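Local coordinates for nudix hydrolase domain-containing protein (Thermotoga maritima, PDB 3E57) that is of unknown function but probably hydrolyses nucleoside diphosphates linked to another moiety, as expected of a putative Nudix hydrolase, at residues V39-F44 and E117-G122; G157-G162 and A200-N205; L101-H106 and N128-V133. All blocks are in the same frame, centred on the assembly; numbering follows the deposited sequence.

Interaction 1: residues V39-F44 and E117-G122; sequences VNFEDF and EAFLKG
Phe-119, reaching from one helix towards Phe-41 and Phe-44 on another, illustrates how an aromatic side chain can link two helices whose backbones stand well apart: the CA atoms of Phe-44 and Phe-119 are 10.8 Å from each other. CB leaves the helix in the direction of the other segment, and CG lies anti to the backbone N (chi1 179°), which carries the ring straight out across the gap. Across this pair of segments contact is made by the outer ring carbons CE1, CZ and CE2. CE1 and CZ both meet Phe-44 CE2, which lies 3.8 Å from each of them. On the other side of the ring, Phe-119 CE2 comes to the edge of Phe-41, near its plane, 4.2 Å from CE1.

The pair of Phe-44 and Phe-119 is an offset edge-to-face stack, with the edge of Phe-44 directed at the face of Phe-119, the centroids 5.5 Å apart and the planes at 77°. Beside it, Phe-41 slants across Leu-120, where CZ of the phenylalanine meets CD2 of the leucine at 3.9 Å. The start of the first helix has its own cap: Asn-40 OD1, at the N-cap, accepts from Asp-43 N at 2.9 Å, using a lone pair in the carbonyl plane.

Outside the apolar patch, Glu-42 forms a salt bridge with Arg-116, a polar tie between the same two helices. Helix 41-51 packs beside helix 115-130, with Phe-119 also touching Leu-45 and Leu-48, and the aromatic cluster lies on strand 155-163, through Ala-158 and Phe-160, as well as on Phe-140 and Leu-143 of strand 131-145.

Interaction 2: residues G157-G162 and A200-N205; sequences GALFLG and AAVLLN
Leu-159 and Leu-161 meet Val-202 and Leu-203 with branched aliphatic groups alone, so no ring face or edge enters the contact. Phe-160, whose CB leaves the strand on the side away from the helix, carries the ring of the segment; it makes an edge-to-face pair with Phe-140 and meets the ring of Phe-41 with planes at about 85°. Leu-159 and Leu-161 serve the helix 194-206 side of the strand, Ala-158 and Phe-160 the other, where both touch Phe-119.

Two separate pairings make up the aliphatic side. Leu-159 and Val-202 come together tip to tip, CD2 of the leucine lying 4.0 Å from CG1 of the valine. Farther along the strand, Leu-161 and Leu-203 slant across each other. Here one methyl faces a fork: Leu-203 CD1 is 3.7 Å from Leu-161 CD1 and 4.1 Å from Leu-161 CD2. Both strand leucines hold CG anti to the backbone N (chi1 178° and 175°), a shape that extends them from the sheet towards the helix. Leu-203 starts off at an angle to the strand, and only its branched end swings in to make the contact.

Leu-159 also touches Tyr-72 and Val-74 of strand 66-77, and Leu-141 of strand 131-145 touches both Val-202 and Leu-203. Helix 194-206 is thereby laid on the sheet on the opposite side from helix 115-130, in keeping with the alpha/beta/alpha sandwich of Nudix proteins. Beyond the contact, Ala-201 packs on Thr-148 of the second subunit.

Chemically, the join depends on van der Waals packing between four buried side chains: shape and hydrophobic burial, about 158 Å² over both segments, hold the two together without directional bonds between them.

Interaction 3: residues L101-H106 and N128-V133; sequences LGIGGH and NEEVDV
Ile-103 presents two of its branches to Glu-130 and Val-131, a compact example of one residue meeting two successive residues with separate branches. Its CG2 methyl, anti to the backbone N, lies against the stem of Glu-130: it is 3.4 Å from CG, a close approach, and 3.5 Å from OE1. The two side chains run past each other in opposite directions. Glu-130 is bent at its middle (chi2 -103°), folding the carboxylate back alongside the methyl group. The other branch of Ile-103 ends tip to tip with Val-131, where CD1 sits before the fork, 3.7 Å from CG1 and 3.9 Å from CG2.

The next shell sets these groups in position. Ile-103 is hydrogen-bonded through its backbone to Val-73 and its side chain also touches Ile-75 and Leu-82; Val-131 packs on Ile-75 and Phe-166. Farther along, Arg-125 joins the two segments indirectly, as NH2 bonds to His-106 O while NH1 forms a salt bridge with Glu-129 OE2.

Arg-125, Glu-129 and Glu-130 match the REUXEE part of the Nudix box. In relatives, glutamates of this motif bind the divalent metal, which makes a similar site here likely but leaves the role of each residue unproven. Within the fold, the contact lies where helix 115-130 gives way to strand 131-145, packed against short strand 103-104, itself antiparallel to strand 66-77; strand 165-169 pairs with strand 131-145 close by.

How the interactions relate
Helix 115-130 is common to interactions 1 and 3: its early part packs on helix 41-51, and its end meets strand 103-104 at the probable metal-binding region. Their centres are about 17 Å apart and their nearest atoms about 5 Å; they do not touch, but share the helix. Interactions 1 and 2 touch directly through the side chains that strand 155-163 turns toward helix 115-130, with Phe-119 CE2 3.7 Å from Phe-160 CZ and Phe-119 CZ equally far from Ala-158 CB. Interaction 2, on the other side of the sheet, reaches interaction 3 where Ala-200 N lies 3.4 Å from Leu-101 CD2. Together they illustrate two helical layers enclosing one sheet.

Interaction 1: residues V39-F44 and E117-G122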
loop_
_atom_site.group_PDB
_atom_site.type_symbol
_atom_site.label_atom_id
_atom_site.label_comp_id
_atom_site.label_asym_id
_atom_site.label_seq_id
_atom_site.Cartn_x
_atom_site.Cartn_y
_atom_site.Cartn_z
ATOM N N VAL B 39 12.333 -1.350 2.698
ATOM C CA VAL B 39 13.185 -2.279 3.445
ATOM C C VAL B 39 14.638 -2.062 3.048
ATOM O O VAL B 39 14.925 -1.475 2.015
ATOM C CB VAL B 39 12.786 -3.782 3.266
ATOM C CG1 VAL B 39 11.273 -4.004 3.490
ATOM C CG2 VAL B 39 13.234 -4.308 1.936
ATOM N N ASN B 40 15.546 -2.523 3.893
ATOM C CA ASN B 40 16.977 -2.406 3.626
ATOM C C ASN B 40 17.400 -3.452 2.597
ATOM O O ASN B 40 17.024 -4.613 2.692
ATOM C CB ASN B 40 17.759 -2.542 4.940
ATOM C CG ASN B 40 19.250 -2.650 4.728
ATOM O OD1 ASN B 40 19.770 -3.717 4.377
ATOM N ND2 ASN B 40 19.950 -1.547 4.946
ATOM N N PHE B 41 18.166 -3.022 1.600
ATOM C CA PHE B 41 18.531 -3.893 0.493
ATOM C C PHE B 41 19.327 -5.106 0.950
ATOM O O PHE B 41 19.057 -6.233 0.518
ATOM C CB PHE B 41 19.314 -3.124 -0.573
ATOM C CG PHE B 41 19.460 -3.864 -1.883
ATOM C CD1 PHE B 41 18.481 -4.760 -2.321
ATOM C CD2 PHE B 41 20.563 -3.642 -2.690
ATOM C CE1 PHE B 41 18.606 -5.417 -3.509
ATOM C CE2 PHE B 41 20.684 -4.299 -3.899
ATOM C CZ PHE B 41 19.703 -5.195 -4.306
ATOM N N GLU B 42 20.296 -4.879 1.833
ATOM C CA GLU B 42 21.109 -5.981 2.349
ATOM C C GLU B 42 20.241 -7.018 3.080
ATOM O O GLU B 42 20.418 -8.219 2.888
ATOM C CB GLU B 42 22.220 -5.448 3.260
ATOM C CG GLU B 42 23.239 -6.493 3.669
ATOM C CD GLU B 42 23.754 -7.283 2.488
ATOM O OE1 GLU B 42 24.223 -6.657 1.509
ATOM O OE2 GLU B 42 23.678 -8.527 2.535
ATOM N N ASP B 43 19.293 -6.549 3.893
ATOM C CA ASP B 43 18.350 -7.437 4.589
ATOM C C ASP B 43 17.555 -8.279 3.594
ATOM O O ASP B 43 17.371 -9.490 3.789
ATOM C CB ASP B 43 17.372 -6.639 5.469
ATOM C CG ASP B 43 18.040 -5.978 6.671
ATOM O OD1 ASP B 43 19.184 -6.347 7.025
ATOM O OD2 ASP B 43 17.401 -5.079 7.275
ATOM N N PHE B 44 17.103 -7.647 2.511
ATOM C CA PHE B 44 16.372 -8.367 1.467
ATOM C C PHE B 44 17.219 -9.441 0.774
ATOM O O PHE B 44 16.763 -10.562 0.584
ATOM C CB PHE B 44 15.826 -7.392 0.421
ATOM C CG PHE B 44 15.063 -8.061 -0.670
ATOM C CD1 PHE B 44 13.915 -8.779 -0.377
ATOM C CD2 PHE B 44 15.497 -7.992 -1.981
ATOM C CE1 PHE B 44 13.212 -9.417 -1.373
ATOM C CE2 PHE B 44 14.790 -8.642 -2.988
ATOM C CZ PHE B 44 13.646 -9.345 -2.675
ATOM N N GLU B 117 22.887 -13.986 -6.078
ATOM C CA GLU B 117 23.610 -13.827 -7.329
ATOM C C GLU B 117 22.664 -13.874 -8.528
ATOM O O GLU B 117 22.811 -13.084 -9.461
ATOM C CB GLU B 117 24.676 -14.923 -7.458
ATOM C CG GLU B 117 25.573 -14.804 -8.681
ATOM C CD GLU B 117 26.394 -16.056 -8.921
ATOM O OE1 GLU B 117 26.510 -16.878 -7.982
ATOM O OE2 GLU B 117 26.911 -16.230 -10.049
ATOM N N ALA B 118 21.710 -14.807 -8.505
ATOM C CA ALA B 118 20.734 -14.947 -9.590
ATOM C C ALA B 118 19.855 -13.706 -9.661
ATOM O O ALA B 118 19.551 -13.223 -10.749
ATOM C CB ALA B 118 19.864 -16.193 -9.397
ATOM N N PHE B 119 19.463 -13.199 -8.492
ATOM C CA PHE B 119 18.639 -11.990 -8.402
ATOM C C PHE B 119 19.344 -10.815 -9.062
ATOM O O PHE B 119 18.786 -10.165 -9.945
ATOM C CB PHE B 119 18.315 -11.645 -6.947
ATOM C CG PHE B 119 17.476 -10.393 -6.797
ATOM C CD1 PHE B 119 16.091 -10.467 -6.772
ATOM C CD2 PHE B 119 18.080 -9.146 -6.705
ATOM C CE1 PHE B 119 15.320 -9.317 -6.649
ATOM C CE2 PHE B 119 17.321 -7.988 -6.590
ATOM C CZ PHE B 119 15.931 -8.078 -6.552
ATOM N N LEU B 120 20.584 -10.567 -8.648
ATOM C CA LEU B 120 21.321 -9.407 -9.128
ATOM C C LEU B 120 21.562 -9.446 -10.641
ATOM O O LEU B 120 21.368 -8.440 -11.322
ATOM C CB LEU B 120 22.628 -9.239 -8.344
ATOM C CG LEU B 120 22.416 -8.864 -6.867
ATOM C CD1 LEU B 120 23.731 -8.833 -6.104
ATOM C CD2 LEU B 120 21.696 -7.533 -6.735
ATOM N N LYS B 121 21.946 -10.601 -11.175
ATOM C CA LYS B 121 22.131 -10.731 -12.630
ATOM C C LYS B 121 20.793 -10.732 -13.372
ATOM O O LYS B 121 20.660 -10.084 -14.414
ATOM C CB LYS B 121 22.970 -11.963 -12.988
ATOM C CG LYS B 121 24.465 -11.685 -12.902
ATOM C CD LYS B 121 25.300 -12.807 -13.487
ATOM C CE LYS B 121 26.767 -12.710 -13.053
ATOM N NZ LYS B 121 26.934 -12.626 -11.566
ATOM N N GLY B 122 19.805 -11.436 -12.822
ATOM C CA GLY B 122 18.454 -11.453 -13.389
ATOM C C GLY B 122 17.809 -10.075 -13.443
ATOM O O GLY B 122 17.124 -9.743 -14.409
#

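Interaction 2: residues G157-G162 and A200-N205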
loop_
_atom_site.group_PDB
_atom_site.type_symbol
_atom_site.label_atom_id
_atom_site.label_comp_id
_atom_site.label_asym_id
_atom_site.label_seq_id
_atom_site.Cartn_x
_atom_site.Cartn_y
_atom_site.Cartn_z
ATOM N N GLY B 157 7.187 -7.965 -5.492
ATOM C CA GLY B 157 7.991 -7.025 -6.263
ATOM C C GLY B 157 9.128 -6.446 -5.458
ATOM O O GLY B 157 8.950 -6.097 -4.295
ATOM N N ALA B 158 10.302 -6.357 -6.076
ATOM C CA ALA B 158 11.445 -5.678 -5.497
ATOM C C ALA B 158 11.617 -4.432 -6.336
ATOM O O ALA B 158 12.090 -4.502 -7.483
ATOM C CB ALA B 158 12.703 -6.553 -5.570
ATOM N N LEU B 159 11.221 -3.294 -5.771
ATOM C CA LEU B 159 11.171 -2.033 -6.495
ATOM C C LEU B 159 12.491 -1.271 -6.455
ATOM O O LEU B 159 13.022 -0.978 -5.376
ATOM C CB LEU B 159 10.087 -1.153 -5.903
ATOM C CG LEU B 159 9.894 0.243 -6.503
ATOM C CD1 LEU B 159 9.561 0.172 -8.006
ATOM C CD2 LEU B 159 8.784 0.962 -5.712
ATOM N N PHE B 160 12.990 -0.940 -7.645
ATOM C CA PHE B 160 14.179 -0.124 -7.818
ATOM C C PHE B 160 13.882 1.087 -8.651
ATOM O O PHE B 160 13.010 1.054 -9.521
ATOM C CB PHE B 160 15.266 -0.896 -8.572
ATOM C CG PHE B 160 15.747 -2.109 -7.871
ATOM C CD1 PHE B 160 16.917 -2.077 -7.124
ATOM C CD2 PHE B 160 15.038 -3.292 -7.957
ATOM C CE1 PHE B 160 17.352 -3.199 -6.465
ATOM C CE2 PHE B 160 15.472 -4.416 -7.300
ATOM C CZ PHE B 160 16.633 -4.370 -6.561
ATOM N N LEU B 161 14.652 2.142 -8.400
ATOM C CA LEU B 161 14.727 3.307 -9.259
ATOM C C LEU B 161 16.081 3.250 -9.972
ATOM O O LEU B 161 17.136 3.266 -9.322
ATOM C CB LEU B 161 14.644 4.568 -8.418
ATOM C CG LEU B 161 14.817 5.899 -9.129
ATOM C CD1 LEU B 161 13.816 6.051 -10.267
ATOM C CD2 LEU B 161 14.685 7.027 -8.119
ATOM N N GLY B 162 16.056 3.157 -11.293
ATOM C CA GLY B 162 17.296 3.147 -12.075
ATOM C C GLY B 162 17.427 4.477 -12.778
ATOM O O GLY B 162 16.577 4.823 -13.593
ATOM N N ALA B 200 4.197 4.607 -8.895
ATOM C CA ALA B 200 4.035 6.049 -9.110
ATOM C C ALA B 200 3.866 6.801 -7.780
ATOM O O ALA B 200 4.493 7.825 -7.551
ATOM C CB ALA B 200 2.864 6.336 -10.034
ATOM N N ALA B 201 3.031 6.289 -6.894
ATOM C CA ALA B 201 2.836 6.914 -5.605
ATOM C C ALA B 201 4.151 6.963 -4.807
ATOM O O ALA B 201 4.478 7.989 -4.209
ATOM C CB ALA B 201 1.718 6.197 -4.819
ATOM N N VAL B 202 4.923 5.876 -4.844
ATOM C CA VAL B 202 6.197 5.790 -4.113
ATOM C C VAL B 202 7.183 6.809 -4.658
ATOM O O VAL B 202 7.800 7.574 -3.901
ATOM C CB VAL B 202 6.794 4.356 -4.192
ATOM C CG1 VAL B 202 8.233 4.319 -3.644
ATOM C CG2 VAL B 202 5.891 3.370 -3.438
ATOM N N LEU B 203 7.295 6.859 -5.977
ATOM C CA LEU B 203 8.211 7.794 -6.630
ATOM C C LEU B 203 7.859 9.243 -6.384
ATOM O O LEU B 203 8.744 10.034 -6.077
ATOM C CB LEU B 203 8.261 7.554 -8.136
ATOM C CG LEU B 203 9.276 6.537 -8.623
ATOM C CD1 LEU B 203 10.670 7.166 -8.684
ATOM C CD2 LEU B 203 9.284 5.297 -7.740
ATOM N N LEU B 204 6.582 9.599 -6.515
ATOM C CA LEU B 204 6.141 10.962 -6.234
ATOM C C LEU B 204 6.444 11.363 -4.790
ATOM O O LEU B 204 6.840 12.493 -4.546
ATOM C CB LEU B 204 4.649 11.160 -6.509
ATOM C CG LEU B 204 4.113 11.536 -7.915
ATOM C CD1 LEU B 204 5.182 12.116 -8.847
ATOM C CD2 LEU B 204 3.364 10.396 -8.559
ATOM N N ASN B 205 6.255 10.448 -3.844
ATOM C CA ASN B 205 6.542 10.756 -2.437
ATOM C C ASN B 205 8.042 10.835 -2.137
ATOM O O ASN B 205 8.459 11.612 -1.272
ATOM C CB ASN B 205 5.859 9.764 -1.489
ATOM C CG ASN B 205 5.475 10.403 -0.159
ATOM O OD1 ASN B 205 4.853 11.472 -0.118
ATOM N ND2 ASN B 205 5.826 9.747 0.928
#

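Interaction 3: residues L101-H106 and N128-V133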
loop_
_atom_site.group_PDB
_atom_site.type_symbol
_atom_site.label_atom_id
_atom_site.label_comp_id
_atom_site.label_asym_id
_atom_site.label_seq_id
_atom_site.Cartn_x
_atom_site.Cartn_y
_atom_site.Cartn_z
ATOM N N LEU B 101 4.421 1.641 -15.549
ATOM C CA LEU B 101 5.568 2.266 -14.922
ATOM C C LEU B 101 6.289 1.136 -14.208
ATOM O O LEU B 101 5.781 0.588 -13.209
ATOM C CB LEU B 101 5.139 3.300 -13.884
ATOM C CG LEU B 101 6.271 3.983 -13.126
ATOM C CD1 LEU B 101 7.012 4.946 -14.070
ATOM C CD2 LEU B 101 5.802 4.706 -11.876
ATOM N N GLY B 102 7.443 0.771 -14.727
ATOM C CA GLY B 102 8.217 -0.296 -14.140
ATOM C C GLY B 102 8.372 -1.443 -15.103
ATOM O O GLY B 102 7.409 -1.847 -15.758
ATOM N N ILE B 103 9.593 -1.958 -15.185
ATOM C CA ILE B 103 9.909 -3.105 -16.026
ATOM C C ILE B 103 10.295 -4.254 -15.105
ATOM O O ILE B 103 11.237 -4.145 -14.320
ATOM C CB ILE B 103 11.067 -2.784 -16.971
ATOM C CG1 ILE B 103 10.722 -1.571 -17.835
ATOM C CG2 ILE B 103 11.387 -3.982 -17.860
ATOM C CD1 ILE B 103 11.932 -0.913 -18.423
ATOM N N GLY B 104 9.524 -5.331 -15.164
ATOM C CA GLY B 104 9.746 -6.469 -14.301
ATOM C C GLY B 104 9.929 -7.760 -15.056
ATOM O O GLY B 104 9.542 -7.877 -16.217
ATOM N N GLY B 105 10.531 -8.733 -14.387
ATOM C CA GLY B 105 10.599 -10.085 -14.917
ATOM C C GLY B 105 10.985 -11.061 -13.837
ATOM O O GLY B 105 11.331 -10.663 -12.738
ATOM N N HIS B 106 10.949 -12.345 -14.163
ATOM C CA HIS B 106 11.311 -13.391 -13.213
ATOM C C HIS B 106 12.822 -13.550 -13.123
ATOM O O HIS B 106 13.548 -13.211 -14.059
ATOM C CB HIS B 106 10.657 -14.708 -13.619
ATOM C CG HIS B 106 9.169 -14.699 -13.476
ATOM N ND1 HIS B 106 8.333 -14.183 -14.445
ATOM C CD2 HIS B 106 8.367 -15.124 -12.471
ATOM C CE1 HIS B 106 7.079 -14.301 -14.046
ATOM N NE2 HIS B 106 7.071 -14.872 -12.854
ATOM N N ASN B 128 17.539 -5.347 -19.442
ATOM C CA ASN B 128 18.200 -5.305 -20.761
ATOM C C ASN B 128 17.443 -6.023 -21.885
ATOM O O ASN B 128 17.592 -5.666 -23.052
ATOM C CB ASN B 128 19.641 -5.821 -20.658
ATOM C CG ASN B 128 20.565 -4.848 -19.924
ATOM O OD1 ASN B 128 20.253 -3.661 -19.763
ATOM N ND2 ASN B 128 21.715 -5.346 -19.484
ATOM N N GLU B 129 16.629 -7.019 -21.540
ATOM C CA GLU B 129 15.743 -7.661 -22.524
ATOM C C GLU B 129 14.676 -6.711 -23.061
ATOM O O GLU B 129 14.220 -6.869 -24.194
ATOM C CB GLU B 129 15.032 -8.884 -21.927
ATOM C CG GLU B 129 15.901 -10.129 -21.796
ATOM C CD GLU B 129 15.196 -11.273 -21.075
ATOM O OE1 GLU B 129 14.047 -11.100 -20.609
ATOM O OE2 GLU B 129 15.796 -12.354 -20.958
ATOM N N GLU B 130 14.266 -5.736 -22.250
ATOM C CA GLU B 130 13.145 -4.866 -22.617
ATOM C C GLU B 130 13.599 -3.533 -23.188
ATOM O O GLU B 130 12.959 -2.996 -24.087
ATOM C CB GLU B 130 12.252 -4.595 -21.405
ATOM C CG GLU B 130 11.812 -5.839 -20.649
ATOM C CD GLU B 130 10.374 -6.244 -20.933
ATOM O OE1 GLU B 130 9.523 -6.066 -20.033
ATOM O OE2 GLU B 130 10.094 -6.740 -22.050
ATOM N N VAL B 131 14.683 -2.981 -22.660
ATOM C CA VAL B 131 15.079 -1.633 -23.038
ATOM C C VAL B 131 16.580 -1.492 -23.189
ATOM O O VAL B 131 17.343 -2.196 -22.529
ATOM C CB VAL B 131 14.602 -0.612 -21.988
ATOM C CG1 VAL B 131 13.068 -0.596 -21.915
ATOM C CG2 VAL B 131 15.207 -0.924 -20.630
ATOM N N ASP B 132 16.983 -0.563 -24.056
ATOM C CA ASP B 132 18.376 -0.158 -24.177
ATOM C C ASP B 132 18.589 1.103 -23.344
ATOM O O ASP B 132 18.138 2.193 -23.701
ATOM C CB ASP B 132 18.751 0.082 -25.646
ATOM C CG ASP B 132 20.241 0.305 -25.849
ATOM O OD1 ASP B 132 21.042 0.044 -24.916
ATOM O OD2 ASP B 132 20.614 0.742 -26.959
ATOM N N VAL B 133 19.262 0.926 -22.213
ATOM C CA VAL B 133 19.529 2.005 -21.275
ATOM C C VAL B 133 20.938 1.865 -20.720
ATOM O O VAL B 133 21.505 0.775 -20.717
ATOM C CB VAL B 133 18.534 1.972 -20.086
ATOM C CG1 VAL B 133 17.113 1.994 -20.595
ATOM C CG2 VAL B 133 18.762 0.729 -19.240
#